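Local coordinates for dual function macrocyclase-peptidase POPB (Galerina marginata, PDB 5N4B), which cleaves peptide bonds after proline and closes peptides into macrocycles during the biosynthesis of the amanitin toxins, at residues A[473-478]-A[525-530]; A[464-469]-A[555-560]; A[376-381]-A[503-508]; A[490-495]-A[570-575]. The protein carries 1 engineered substitution. All coordinates share one frame; numbering follows the deposited sequence. Where two conformers were deposited one is given.

Contact 1: A[473-478]-A[525-530]; sequences KIPMFI and VPSIRG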
loop_
_atom_site.group_PDB
_atom_site.type_symbol
_atom_site.label_atom_id
_atom_site.label_comp_id
_atom_site.label_asym_id
_atom_site.label_seq_id
_atom_site.Cartn_x
_atom_site.Cartn_y
_atom_site.Cartn_z
ATOM N N LYS A 473 -25.827 -4.620 1.936
ATOM C CA LYS A 473 -25.373 -4.443 3.299
ATOM C C LYS A 473 -23.853 -4.381 3.323
ATOM O O LYS A 473 -23.166 -5.229 2.749
ATOM C CB LYS A 473 -25.882 -5.584 4.164
ATOM C CG LYS A 473 -27.412 -5.675 4.179
ATOM C CD LYS A 473 -28.069 -4.395 4.650
ATOM C CE LYS A 473 -29.606 -4.540 4.753
ATOM N NZ LYS A 473 -30.210 -5.080 3.468
ATOM N N ILE A 474 -23.330 -3.345 3.975
ATOM C CA ILE A 474 -21.902 -3.033 3.989
ATOM C C ILE A 474 -21.475 -3.019 5.448
ATOM O O ILE A 474 -22.109 -2.331 6.261
ATOM C CB ILE A 474 -21.591 -1.659 3.369
ATOM C CG1 ILE A 474 -22.254 -1.416 2.009
ATOM C CG2 ILE A 474 -20.086 -1.465 3.280
ATOM C CD1 ILE A 474 -21.804 -2.219 0.925
ATOM N N PRO A 475 -20.390 -3.690 5.833
ATOM C CA PRO A 475 -19.873 -3.545 7.203
ATOM C C PRO A 475 -18.940 -2.355 7.317
ATOM O O PRO A 475 -18.333 -1.909 6.341
ATOM C CB PRO A 475 -19.067 -4.836 7.419
ATOM C CG PRO A 475 -18.548 -5.099 6.044
ATOM C CD PRO A 475 -19.559 -4.628 5.032
ATOM N N MET A 476 -18.846 -1.853 8.535
ATOM C CA MET A 476 -18.028 -0.683 8.827
ATOM C C MET A 476 -17.433 -0.846 10.220
ATOM O O MET A 476 -18.160 -1.068 11.196
ATOM C CB MET A 476 -18.867 0.580 8.799
ATOM C CG MET A 476 -18.116 1.846 9.195
ATOM S SD MET A 476 -18.896 3.396 8.637
ATOM C CE MET A 476 -20.582 3.211 9.197
ATOM N N PHE A 477 -16.124 -0.629 10.337
ATOM C CA PHE A 477 -15.491 -0.571 11.653
ATOM C C PHE A 477 -15.679 0.810 12.262
ATOM O O PHE A 477 -15.584 1.825 11.567
ATOM C CB PHE A 477 -13.998 -0.824 11.537
ATOM C CG PHE A 477 -13.631 -2.193 11.064
ATOM C CD1 PHE A 477 -13.924 -3.312 11.828
ATOM C CD2 PHE A 477 -12.967 -2.365 9.869
ATOM C CE1 PHE A 477 -13.537 -4.585 11.387
ATOM C CE2 PHE A 477 -12.555 -3.668 9.450
ATOM C CZ PHE A 477 -12.853 -4.733 10.212
ATOM N N ILE A 478 -15.998 0.836 13.560
ATOM C CA ILE A 478 -16.098 2.078 14.322
ATOM C C ILE A 478 -15.149 1.956 15.500
ATOM O O ILE A 478 -15.265 1.013 16.296
ATOM C CB ILE A 478 -17.538 2.363 14.785
ATOM C CG1 ILE A 478 -18.419 2.567 13.535
ATOM C CG2 ILE A 478 -17.559 3.593 15.624
ATOM C CD1 ILE A 478 -19.915 2.936 13.818
ATOM N N VAL A 525 -14.421 3.122 9.293
ATOM C CA VAL A 525 -13.768 2.506 8.126
ATOM C C VAL A 525 -14.756 1.593 7.427
ATOM O O VAL A 525 -14.860 0.403 7.772
ATOM C CB VAL A 525 -12.516 1.723 8.525
ATOM C CG1 VAL A 525 -11.779 1.224 7.298
ATOM C CG2 VAL A 525 -11.570 2.587 9.375
ATOM N N PRO A 526 -15.562 2.115 6.511
ATOM C CA PRO A 526 -16.548 1.284 5.808
ATOM C C PRO A 526 -15.876 0.435 4.746
ATOM O O PRO A 526 -15.030 0.897 3.972
ATOM C CB PRO A 526 -17.500 2.304 5.187
ATOM C CG PRO A 526 -16.652 3.527 4.987
ATOM C CD PRO A 526 -15.691 3.537 6.146
ATOM N N SER A 527 -16.307 -0.824 4.656
ATOM C CA SER A 527 -15.749 -1.779 3.711
ATOM C C SER A 527 -16.478 -1.669 2.368
ATOM O O SER A 527 -17.106 -2.609 1.897
ATOM C CB SER A 527 -15.872 -3.196 4.259
ATOM O OG SER A 527 -15.348 -3.302 5.589
ATOM N N ILE A 528 -16.290 -0.536 1.707
ATOM C CA ILE A 528 -17.060 -0.222 0.499
ATOM C C ILE A 528 -16.642 -1.098 -0.684
ATOM O O ILE A 528 -15.499 -1.574 -0.793
ATOM C CB ILE A 528 -16.938 1.267 0.182
ATOM C CG1 ILE A 528 -15.509 1.630 -0.206
ATOM C CG2 ILE A 528 -17.463 2.074 1.346
ATOM C CD1 ILE A 528 -15.299 3.145 -0.361
ATOM N N ARG A 529 -17.588 -1.284 -1.595
ATOM C CA ARG A 529 -17.339 -2.030 -2.818
ATOM C C ARG A 529 -16.267 -1.356 -3.653
ATOM O O ARG A 529 -16.046 -0.144 -3.548
ATOM C CB ARG A 529 -18.634 -2.206 -3.598
ATOM C CG ARG A 529 -19.551 -3.256 -2.997
ATOM C CD ARG A 529 -20.867 -3.334 -3.686
ATOM N NE ARG A 529 -21.649 -2.151 -3.408
ATOM C CZ ARG A 529 -22.856 -1.909 -3.876
ATOM N NH1 ARG A 529 -23.438 -2.744 -4.736
ATOM N NH2 ARG A 529 -23.468 -0.811 -3.511
ATOM N N GLY A 530 -15.578 -2.158 -4.454
ATOM C CA GLY A 530 -14.331 -1.814 -5.066
ATOM C C GLY A 530 -13.119 -2.323 -4.293
ATOM O O GLY A 530 -12.081 -2.617 -4.881
#
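M476 and P526 lie side by side on one face of an antiparallel pair, their side chains pointing the same way, with SD of M476 3.9 Å from CB of P526. CG of M476 is anti to the backbone N (chi1 176°), which carries CG and SD against the proline ring. F477 and V525 turn to the other face and meet through their CB atoms, 4.2 Å apart; the phenyl ring runs on to an edge-to-face contact with F424. At F477 and V525, a hydrogen-bonded pair, the backbones are joined: N of V525 gives to O of F477 at 2.9 Å and N of F477 to O of V525 at 3.0 Å, the latter from well above the carbonyl plane. M476 and P526 form a non-hydrogen-bonded pair, and the next bond across comes from S527, its N 2.8 Å from O of P475 in a nearly straight bond (172°). S527 also centres an inverse gamma turn, where the chain leaves the sheet. There I474 lays CG2 against O of S527 at 3.5 Å, a carbonyl that W538 also engages through NE1. R529 brings its guanidinium near CD1 of I474, but its charge is met by D553 and D470. The chemistry is that of a buried sheet seam: backbone amides provide the directional bonds, apolar side chains fill both faces, and the charge of R529 is answered outside the pair.

Contact 2: A[464-469]-A[555-560]; sequences VWYESK and IAAAQF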
loop_
_atom_site.group_PDB
_atom_site.type_symbol
_atom_site.label_atom_id
_atom_site.label_comp_id
_atom_site.label_asym_id
_atom_site.label_seq_id
_atom_site.Cartn_x
_atom_site.Cartn_y
_atom_site.Cartn_z
ATOM N N VAL A 464 -20.231 -2.565 12.554
ATOM C CA VAL A 464 -21.661 -2.369 12.340
ATOM C C VAL A 464 -21.968 -2.541 10.851
ATOM O O VAL A 464 -21.076 -2.544 10.007
ATOM C CB VAL A 464 -22.133 -1.003 12.857
ATOM C CG1 VAL A 464 -21.838 -0.877 14.313
ATOM C CG2 VAL A 464 -21.515 0.132 12.091
ATOM N N TRP A 465 -23.237 -2.761 10.515
ATOM C CA TRP A 465 -23.648 -2.927 9.137
ATOM C C TRP A 465 -24.657 -1.854 8.778
ATOM O O TRP A 465 -25.542 -1.527 9.575
ATOM C CB TRP A 465 -24.253 -4.317 8.890
ATOM C CG TRP A 465 -23.287 -5.435 9.081
ATOM C CD1 TRP A 465 -22.846 -5.948 10.262
ATOM C CD2 TRP A 465 -22.662 -6.167 8.054
ATOM N NE1 TRP A 465 -21.937 -6.938 10.017
ATOM C CE2 TRP A 465 -21.832 -7.120 8.663
ATOM C CE3 TRP A 465 -22.728 -6.120 6.673
ATOM C CZ2 TRP A 465 -21.053 -8.028 7.894
ATOM C CZ3 TRP A 465 -22.001 -6.995 5.926
ATOM C CH2 TRP A 465 -21.165 -7.952 6.541
ATOM N N TYR A 466 -24.507 -1.311 7.586
ATOM C CA TYR A 466 -25.430 -0.303 7.045
ATOM C C TYR A 466 -25.835 -0.717 5.637
ATOM O O TYR A 466 -25.283 -1.631 5.048
ATOM C CB TYR A 466 -24.821 1.116 7.062
ATOM C CG TYR A 466 -23.673 1.313 6.102
ATOM C CD1 TYR A 466 -22.376 0.940 6.425
ATOM C CD2 TYR A 466 -23.878 1.900 4.869
ATOM C CE1 TYR A 466 -21.334 1.134 5.538
ATOM C CE2 TYR A 466 -22.842 2.090 3.997
ATOM C CZ TYR A 466 -21.580 1.720 4.332
ATOM O OH TYR A 466 -20.551 1.931 3.433
ATOM N N GLU A 467 -26.793 -0.008 5.076
ATOM C CA GLU A 467 -27.357 -0.341 3.770
ATOM C C GLU A 467 -27.019 0.758 2.779
ATOM O O GLU A 467 -27.179 1.950 3.080
ATOM C CB GLU A 467 -28.884 -0.469 3.874
ATOM C CG GLU A 467 -29.555 -0.994 2.655
ATOM C CD GLU A 467 -31.044 -1.211 2.880
ATOM O OE1 GLU A 467 -31.400 -1.701 3.971
ATOM O OE2 GLU A 467 -31.840 -0.926 1.959
ATOM N N SER A 468 -26.527 0.365 1.625
ATOM C CA SER A 468 -26.249 1.304 0.563
ATOM C C SER A 468 -27.522 1.580 -0.222
ATOM O O SER A 468 -28.547 0.932 -0.014
ATOM C CB SER A 468 -25.121 0.794 -0.343
ATOM O OG SER A 468 -24.628 1.860 -1.154
ATOM N N LYS A 469 -27.426 2.547 -1.132
ATOM C CA LYS A 469 -28.554 2.936 -1.992
ATOM C C LYS A 469 -29.292 1.752 -2.598
ATOM O O LYS A 469 -30.533 1.711 -2.580
ATOM C CB LYS A 469 -27.975 3.838 -3.097
ATOM C CG LYS A 469 -28.996 4.380 -4.032
ATOM C CD LYS A 469 -28.361 5.310 -5.052
ATOM C CE LYS A 469 -29.296 5.580 -6.214
ATOM N NZ LYS A 469 -28.663 6.562 -7.110
ATOM N N ILE A 555 -20.811 7.489 0.742
ATOM C CA ILE A 555 -21.762 8.504 1.163
ATOM C C ILE A 555 -22.819 7.934 2.119
ATOM O O ILE A 555 -23.145 8.531 3.156
ATOM C CB ILE A 555 -22.379 9.167 -0.078
ATOM C CG1 ILE A 555 -21.320 9.981 -0.810
ATOM C CG2 ILE A 555 -23.577 10.015 0.348
ATOM C CD1 ILE A 555 -21.727 10.337 -2.239
ATOM N N ALA A 556 -23.329 6.736 1.815
ATOM C CA ALA A 556 -24.285 6.101 2.721
ATOM C C ALA A 556 -23.693 5.843 4.109
ATOM O O ALA A 556 -24.403 5.912 5.136
ATOM C CB ALA A 556 -24.849 4.830 2.098
ATOM N N ALA A 557 -22.402 5.522 4.186
ATOM C CA ALA A 557 -21.785 5.310 5.486
ATOM C C ALA A 557 -21.847 6.586 6.321
ATOM O O ALA A 557 -22.169 6.550 7.511
ATOM C CB ALA A 557 -20.342 4.852 5.290
ATOM N N ALA A 558 -21.543 7.722 5.710
ATOM C CA ALA A 558 -21.545 8.993 6.437
ATOM C C ALA A 558 -22.953 9.366 6.859
ATOM O O ALA A 558 -23.154 9.863 7.972
ATOM C CB ALA A 558 -20.924 10.083 5.558
ATOM N N GLN A 559 -23.931 9.090 6.001
ATOM C CA GLN A 559 -25.316 9.370 6.342
ATOM C C GLN A 559 -25.761 8.494 7.507
ATOM O O GLN A 559 -26.460 8.959 8.409
ATOM C CB GLN A 559 -26.197 9.152 5.096
ATOM C CG GLN A 559 -25.891 10.173 4.009
ATOM C CD GLN A 559 -26.596 9.909 2.713
ATOM O OE1 GLN A 559 -26.706 8.771 2.244
ATOM N NE2 GLN A 559 -27.050 10.978 2.091
ATOM N N PHE A 560 -25.339 7.227 7.508
ATOM C CA PHE A 560 -25.673 6.284 8.571
ATOM C C PHE A 560 -25.079 6.696 9.907
ATOM O O PHE A 560 -25.732 6.588 10.948
ATOM C CB PHE A 560 -25.151 4.900 8.155
ATOM C CG PHE A 560 -25.190 3.844 9.235
ATOM C CD1 PHE A 560 -26.308 3.091 9.439
ATOM C CD2 PHE A 560 -24.106 3.612 10.030
ATOM C CE1 PHE A 560 -26.320 2.100 10.425
ATOM C CE2 PHE A 560 -24.145 2.635 11.021
ATOM C CZ PHE A 560 -25.254 1.896 11.187
#
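Helix 548-563 packs on one face of the central sheet of the alpha/beta-hydrolase domain, and here it reaches an outermost strand, 459-467. The segment axes approach to 8.4 Å at an angle of 114°, and Y466 and F560 fill much of the gap. CG of Y466 sits between the backbone N and the carbonyl carbon (chi1 68°), an arrangement that lays the ring along the helix. CA of A557 stands over one face of that ring, 3.9 Å from the centroid, as a CH-pi contact, while CB of A557 touches CZ of Y466 at 3.5 Å. F560 returns the same kind of contact: CB of Y466 lies over a face of the phenyl ring, 3.6 Å from its centroid. The two rings themselves meet obliquely, their planes 36° apart. Toward the start of the strand segment CG2 of V464 touches CE2 of F560 at 3.8 Å; at its other end CB of A556 rests near O of E467. D553, one turn before A557, fixes the polar ends, since its carbonyl O bonds the hydroxyl of Y466 and its carboxylate that of S468. Small alanines let the helix come close to an aromatic strand residue, giving the layered helix-on-sheet packing of an alpha/beta-hydrolase fold.

Contact 3: A[376-381]-A[503-508]; sequences IYKRNV and SADPFF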
loop_
_atom_site.group_PDB
_atom_site.type_symbol
_atom_site.label_atom_id
_atom_site.label_comp_id
_atom_site.label_asym_id
_atom_site.label_seq_id
_atom_site.Cartn_x
_atom_site.Cartn_y
_atom_site.Cartn_z
ATOM N N ILE A 376 -4.338 -17.807 6.158
ATOM C CA ILE A 376 -5.077 -16.687 6.739
ATOM C C ILE A 376 -6.327 -16.514 5.911
ATOM O O ILE A 376 -6.253 -16.346 4.680
ATOM C CB ILE A 376 -4.253 -15.403 6.790
ATOM C CG1 ILE A 376 -3.121 -15.596 7.789
ATOM C CG2 ILE A 376 -5.153 -14.204 7.205
ATOM C CD1 ILE A 376 -2.137 -14.488 7.739
ATOM N N TYR A 377 -7.471 -16.589 6.588
ATOM C CA TYR A 377 -8.779 -16.287 6.031
ATOM C C TYR A 377 -9.236 -14.947 6.555
ATOM O O TYR A 377 -9.076 -14.630 7.753
ATOM C CB TYR A 377 -9.796 -17.335 6.431
ATOM C CG TYR A 377 -9.719 -18.578 5.616
ATOM C CD1 TYR A 377 -10.378 -18.639 4.416
ATOM C CD2 TYR A 377 -8.999 -19.676 6.037
ATOM C CE1 TYR A 377 -10.320 -19.781 3.604
ATOM C CE2 TYR A 377 -8.967 -20.823 5.267
ATOM C CZ TYR A 377 -9.609 -20.842 4.052
ATOM O OH TYR A 377 -9.473 -22.009 3.324
ATOM N N LYS A 378 -9.785 -14.153 5.677
ATOM C CA LYS A 378 -10.361 -12.867 6.035
ATOM C C LYS A 378 -11.876 -13.046 6.032
ATOM O O LYS A 378 -12.467 -13.189 4.968
ATOM C CB LYS A 378 -9.906 -11.777 5.077
ATOM C CG LYS A 378 -10.265 -10.373 5.532
ATOM C CD LYS A 378 -9.909 -9.319 4.532
ATOM C CE LYS A 378 -8.398 -9.289 4.227
ATOM N NZ LYS A 378 -7.551 -9.040 5.406
ATOM N N ARG A 379 -12.492 -13.091 7.212
ATOM C CA ARG A 379 -13.917 -13.334 7.355
ATOM C C ARG A 379 -14.506 -12.072 7.993
ATOM O O ARG A 379 -14.085 -11.664 9.093
ATOM C CB ARG A 379 -14.153 -14.557 8.251
ATOM C CG ARG A 379 -15.637 -14.893 8.337
ATOM C CD ARG A 379 -15.940 -15.914 9.467
ATOM N NE ARG A 379 -14.976 -16.955 9.355
ATOM C CZ ARG A 379 -15.006 -17.932 8.459
ATOM N NH1 ARG A 379 -16.017 -18.043 7.597
ATOM N NH2 ARG A 379 -13.983 -18.801 8.449
ATOM N N ASN A 380 -15.449 -11.436 7.306
ATOM C CA ASN A 380 -15.997 -10.176 7.802
ATOM C C ASN A 380 -14.872 -9.165 8.068
ATOM O O ASN A 380 -14.923 -8.362 8.991
ATOM C CB ASN A 380 -16.893 -10.357 9.031
ATOM C CG ASN A 380 -18.106 -11.169 8.772
ATOM O OD1 ASN A 380 -18.414 -12.119 9.518
ATOM N ND2 ASN A 380 -18.766 -10.847 7.736
ATOM N N VAL A 381 -13.864 -9.159 7.196
ATOM C CA VAL A 381 -12.763 -8.209 7.190
ATOM C C VAL A 381 -11.865 -8.354 8.401
ATOM O O VAL A 381 -11.089 -7.436 8.735
ATOM C CB VAL A 381 -13.261 -6.757 7.011
ATOM C CG1 VAL A 381 -12.144 -5.899 6.376
ATOM C CG2 VAL A 381 -14.512 -6.677 6.163
ATOM N N SER A 503 -8.236 -4.331 0.415
ATOM C CA SER A 503 -9.094 -4.429 1.585
ATOM C C SER A 503 -8.760 -3.337 2.592
ATOM O O SER A 503 -7.584 -3.079 2.897
ATOM C CB SER A 503 -8.919 -5.801 2.224
ATOM O OG SER A 503 -9.533 -6.781 1.410
ATOM N N ALA A 504 -9.816 -2.710 3.123
ATOM C CA ALA A 504 -9.635 -1.655 4.127
ATOM C C ALA A 504 -9.565 -2.323 5.492
ATOM O O ALA A 504 -10.507 -2.338 6.277
ATOM C CB ALA A 504 -10.746 -0.615 4.041
ATOM N N ASP A 505 -8.401 -2.942 5.745
ATOM C CA ASP A 505 -8.164 -3.814 6.900
ATOM C C ASP A 505 -7.898 -3.024 8.188
ATOM O O ASP A 505 -7.355 -1.912 8.146
ATOM C CB ASP A 505 -6.906 -4.642 6.678
ATOM C CG ASP A 505 -7.064 -5.758 5.709
ATOM O OD1 ASP A 505 -8.196 -6.226 5.496
ATOM O OD2 ASP A 505 -6.014 -6.179 5.186
ATOM N N PRO A 506 -8.168 -3.608 9.350
ATOM C CA PRO A 506 -7.715 -3.006 10.620
ATOM C C PRO A 506 -6.229 -2.723 10.601
ATOM O O PRO A 506 -5.444 -3.451 10.012
ATOM C CB PRO A 506 -8.050 -4.078 11.657
ATOM C CG PRO A 506 -9.211 -4.867 11.022
ATOM C CD PRO A 506 -8.896 -4.866 9.543
ATOM N N PHE A 507 -5.846 -1.654 11.288
ATOM C CA PHE A 507 -4.459 -1.225 11.396
ATOM C C PHE A 507 -4.335 -0.402 12.663
ATOM O O PHE A 507 -5.320 0.151 13.167
ATOM C CB PHE A 507 -4.015 -0.449 10.158
ATOM C CG PHE A 507 -4.696 0.866 9.978
ATOM C CD1 PHE A 507 -5.894 0.955 9.375
ATOM C CD2 PHE A 507 -4.076 2.036 10.383
ATOM C CE1 PHE A 507 -6.521 2.192 9.201
ATOM C CE2 PHE A 507 -4.692 3.281 10.185
ATOM C CZ PHE A 507 -5.912 3.333 9.609
ATOM N N PHE A 508 -3.107 -0.293 13.159
ATOM C CA PHE A 508 -2.816 0.494 14.364
ATOM C C PHE A 508 -2.218 1.847 13.977
ATOM O O PHE A 508 -1.199 1.902 13.273
ATOM C CB PHE A 508 -1.839 -0.216 15.291
ATOM C CG PHE A 508 -1.680 0.473 16.589
ATOM C CD1 PHE A 508 -2.645 0.365 17.566
ATOM C CD2 PHE A 508 -0.539 1.227 16.856
ATOM C CE1 PHE A 508 -2.499 1.034 18.776
ATOM C CE2 PHE A 508 -0.414 1.900 18.049
ATOM C CZ PHE A 508 -1.363 1.801 18.985
#
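K378 reaches from the beta-propeller to D505 of the hydrolase domain, and its NZ lies 2.9 Å from OD1 of D505 in a salt bridge. The ammonium meets that oxygen from above the carboxylate plane, 39° out of it, with OD2 a little farther from NZ at 3.3 Å. The lysine chain leaves its strand extended and then bends at both outer torsions (chi3 -60°, chi4 -59°), which brings CE alongside OD1. NZ also forms a salt bridge with D383, its strongest polar partner, so two carboxylates share the ammonium, which would be expected to favour its charged form. Beside this polar cluster, V381 sets CG1 3.9 Å from O of A504, and its own carbonyl O lies 3.5 Å from CD of P506. A second shell steadies the hydrolase side: A504 centres an inverse gamma turn, its N is held by E533, and O of D505 accepts a hydrogen bond from an aromatic side chain of the bound peptide. The contact therefore bridges the two domains next to the substrate: strand 372-379 and the turn that leads into strand 382-388 face the loop running from strand 492-495 to helix 510-519.

Contact 4: A[490-495]-A[570-575]; sequences AAAIQY and GKVAIN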
loop_
_atom_site.group_PDB
_atom_site.type_symbol
_atom_site.label_atom_id
_atom_site.label_comp_id
_atom_site.label_asym_id
_atom_site.label_seq_id
_atom_site.Cartn_x
_atom_site.Cartn_y
_atom_site.Cartn_z
ATOM N N ALA A 490 -20.479 13.092 18.902
ATOM C CA ALA A 490 -19.061 12.952 18.526
ATOM C C ALA A 490 -18.841 13.388 17.079
ATOM O O ALA A 490 -19.702 13.215 16.219
ATOM C CB ALA A 490 -18.633 11.508 18.681
ATOM N N ALA A 491 -17.637 13.862 16.784
ATOM C CA ALA A 491 -17.212 13.988 15.410
ATOM C C ALA A 491 -16.686 12.646 14.927
ATOM O O ALA A 491 -16.290 11.790 15.713
ATOM C CB ALA A 491 -16.076 15.023 15.300
ATOM N N ALA A 492 -16.666 12.466 13.619
ATOM C CA ALA A 492 -16.181 11.236 13.023
ATOM C C ALA A 492 -15.175 11.558 11.937
ATOM O O ALA A 492 -15.367 12.515 11.185
ATOM C CB ALA A 492 -17.344 10.412 12.422
ATOM N N ILE A 493 -14.086 10.801 11.887
ATOM C CA ILE A 493 -13.223 10.764 10.721
ATOM C C ILE A 493 -13.472 9.451 10.024
ATOM O O ILE A 493 -13.318 8.375 10.624
ATOM C CB ILE A 493 -11.755 10.989 11.034
ATOM C CG1 ILE A 493 -11.567 12.500 11.235
ATOM C CG2 ILE A 493 -10.921 10.508 9.892
ATOM C CD1 ILE A 493 -12.165 13.107 12.391
ATOM N N GLN A 494 -13.896 9.546 8.772
ATOM C CA GLN A 494 -14.280 8.402 7.956
ATOM C C GLN A 494 -13.249 8.239 6.852
ATOM O O GLN A 494 -13.029 9.160 6.050
ATOM C CB GLN A 494 -15.683 8.599 7.386
ATOM C CG GLN A 494 -16.181 7.492 6.522
ATOM C CD GLN A 494 -17.557 7.722 6.015
ATOM O OE1 GLN A 494 -18.464 7.949 6.809
ATOM N NE2 GLN A 494 -17.744 7.720 4.703
ATOM N N TYR A 495 -12.627 7.072 6.815
ATOM C CA TYR A 495 -11.486 6.814 5.955
ATOM C C TYR A 495 -11.855 5.778 4.925
ATOM O O TYR A 495 -12.565 4.821 5.235
ATOM C CB TYR A 495 -10.329 6.267 6.810
ATOM C CG TYR A 495 -9.044 6.048 6.074
ATOM C CD1 TYR A 495 -8.358 7.115 5.521
ATOM C CD2 TYR A 495 -8.526 4.796 5.916
ATOM C CE1 TYR A 495 -7.175 6.932 4.798
ATOM C CE2 TYR A 495 -7.341 4.595 5.204
ATOM C CZ TYR A 495 -6.675 5.673 4.647
ATOM O OH TYR A 495 -5.490 5.492 3.941
ATOM N N GLY A 570 -23.271 17.194 10.580
ATOM C CA GLY A 570 -22.244 18.080 10.087
ATOM C C GLY A 570 -20.834 17.773 10.543
ATOM O O GLY A 570 -19.911 18.534 10.229
ATOM N N LYS A 571 -20.634 16.713 11.308
ATOM C CA LYS A 571 -19.335 16.469 11.908
ATOM C C LYS A 571 -18.671 15.175 11.441
ATOM O O LYS A 571 -17.882 14.604 12.168
ATOM C CB LYS A 571 -19.416 16.552 13.429
ATOM C CG LYS A 571 -19.874 17.945 13.982
ATOM C CD LYS A 571 -19.441 18.025 15.448
ATOM C CE LYS A 571 -19.912 19.286 16.197
ATOM N NZ LYS A 571 -19.764 20.508 15.347
ATOM N N VAL A 572 -18.986 14.732 10.222
ATOM C CA VAL A 572 -18.249 13.637 9.575
ATOM C C VAL A 572 -17.241 14.248 8.613
ATOM O O VAL A 572 -17.615 14.950 7.674
ATOM C CB VAL A 572 -19.164 12.667 8.823
ATOM C CG1 VAL A 572 -18.324 11.547 8.245
ATOM C CG2 VAL A 572 -20.285 12.101 9.722
ATOM N N ALA A 573 -15.971 13.991 8.840
ATOM C CA ALA A 573 -14.882 14.385 7.967
ATOM C C ALA A 573 -14.414 13.158 7.218
ATOM O O ALA A 573 -14.488 12.046 7.749
ATOM C CB ALA A 573 -13.710 14.946 8.753
ATOM N N ILE A 574 -13.949 13.343 5.999
ATOM C CA ILE A 574 -13.489 12.222 5.186
ATOM C C ILE A 574 -12.049 12.409 4.755
ATOM O O ILE A 574 -11.576 13.535 4.532
ATOM C CB ILE A 574 -14.396 11.923 3.972
ATOM C CG1 ILE A 574 -14.619 13.153 3.121
ATOM C CG2 ILE A 574 -15.737 11.314 4.433
ATOM C CD1 ILE A 574 -15.421 12.890 1.813
ATOM N N ASN A 575 -11.353 11.274 4.609
ATOM C CA ASN A 575 -9.939 11.249 4.279
ATOM C C ASN A 575 -9.639 9.979 3.498
ATOM O O ASN A 575 -10.253 8.930 3.739
ATOM C CB ASN A 575 -9.140 11.301 5.598
ATOM C CG ASN A 575 -7.629 11.225 5.441
ATOM O OD1 ASN A 575 -6.990 10.445 6.162
ATOM N ND2 ASN A 575 -7.045 12.016 4.570
#
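Y495 and N575 cross obliquely at one end of two parallel strands, with CD1 of the tyrosine ring 3.2 Å from the backbone O of N575 and the ring and amide planes 44° apart. CG of Y495 is anti to the backbone N (chi1 -176°), and the ring runs on until its hydroxyl bonds the backbone of the bound peptide. The N575 amide is gripped by V600, E602 and K715. This buried end continues into a close-knit ladder: N of Q494 gives to O of A573 and N of A573 to O of A492, both at 2.8 Å, whereas N of N575 to O of Q494, the longest bond, is 3.1 Å. On one face Q494 and I574 lie side by side, CB of Q494 4.0 Å from CG2 of I574, while NE2 of Q494 bonds O of F554. CG1 of I493 and CB of A573 meet on the other face, under helix 705-722. These are neighbouring parallel strands of the alpha/beta-hydrolase sheet; strand 572-577 leads to A578, the engineered charge-relay residue, its side chain about 8 Å from that of Y495. Toward the opposite end it is the side-chain packing that thins: N of A492 still bonds O of K571 at 2.9 Å. At the partly exposed rim the lysine side chain meets A491 through CB, 4.1 Å from CB of A491, before heading away to bond O of L723 through NZ.

From the N terminus, the chain first builds the propeller, where 376-381 waits for 503-508; contact 3 closes that 121-residue interval and ties propeller to hydrolase domain. Within it begin the other three. Contact 2 joins edge strand 459-467 to helix 548-563, and contact 1, between the next strand and 525-530, is nested inside its loop. Contact 4 starts at 490-495 and ends last, at 570-575, so it crosses contacts 1, 2 and 3; contact 3 also crosses contacts 1 and 2. Strands 459-467, 473-481, 522-526, 492-495 and 572-577 are successive neighbours in one sheet, linking contacts 1, 2 and 4, while S527 touching V381 connects contact 1 to contact 3.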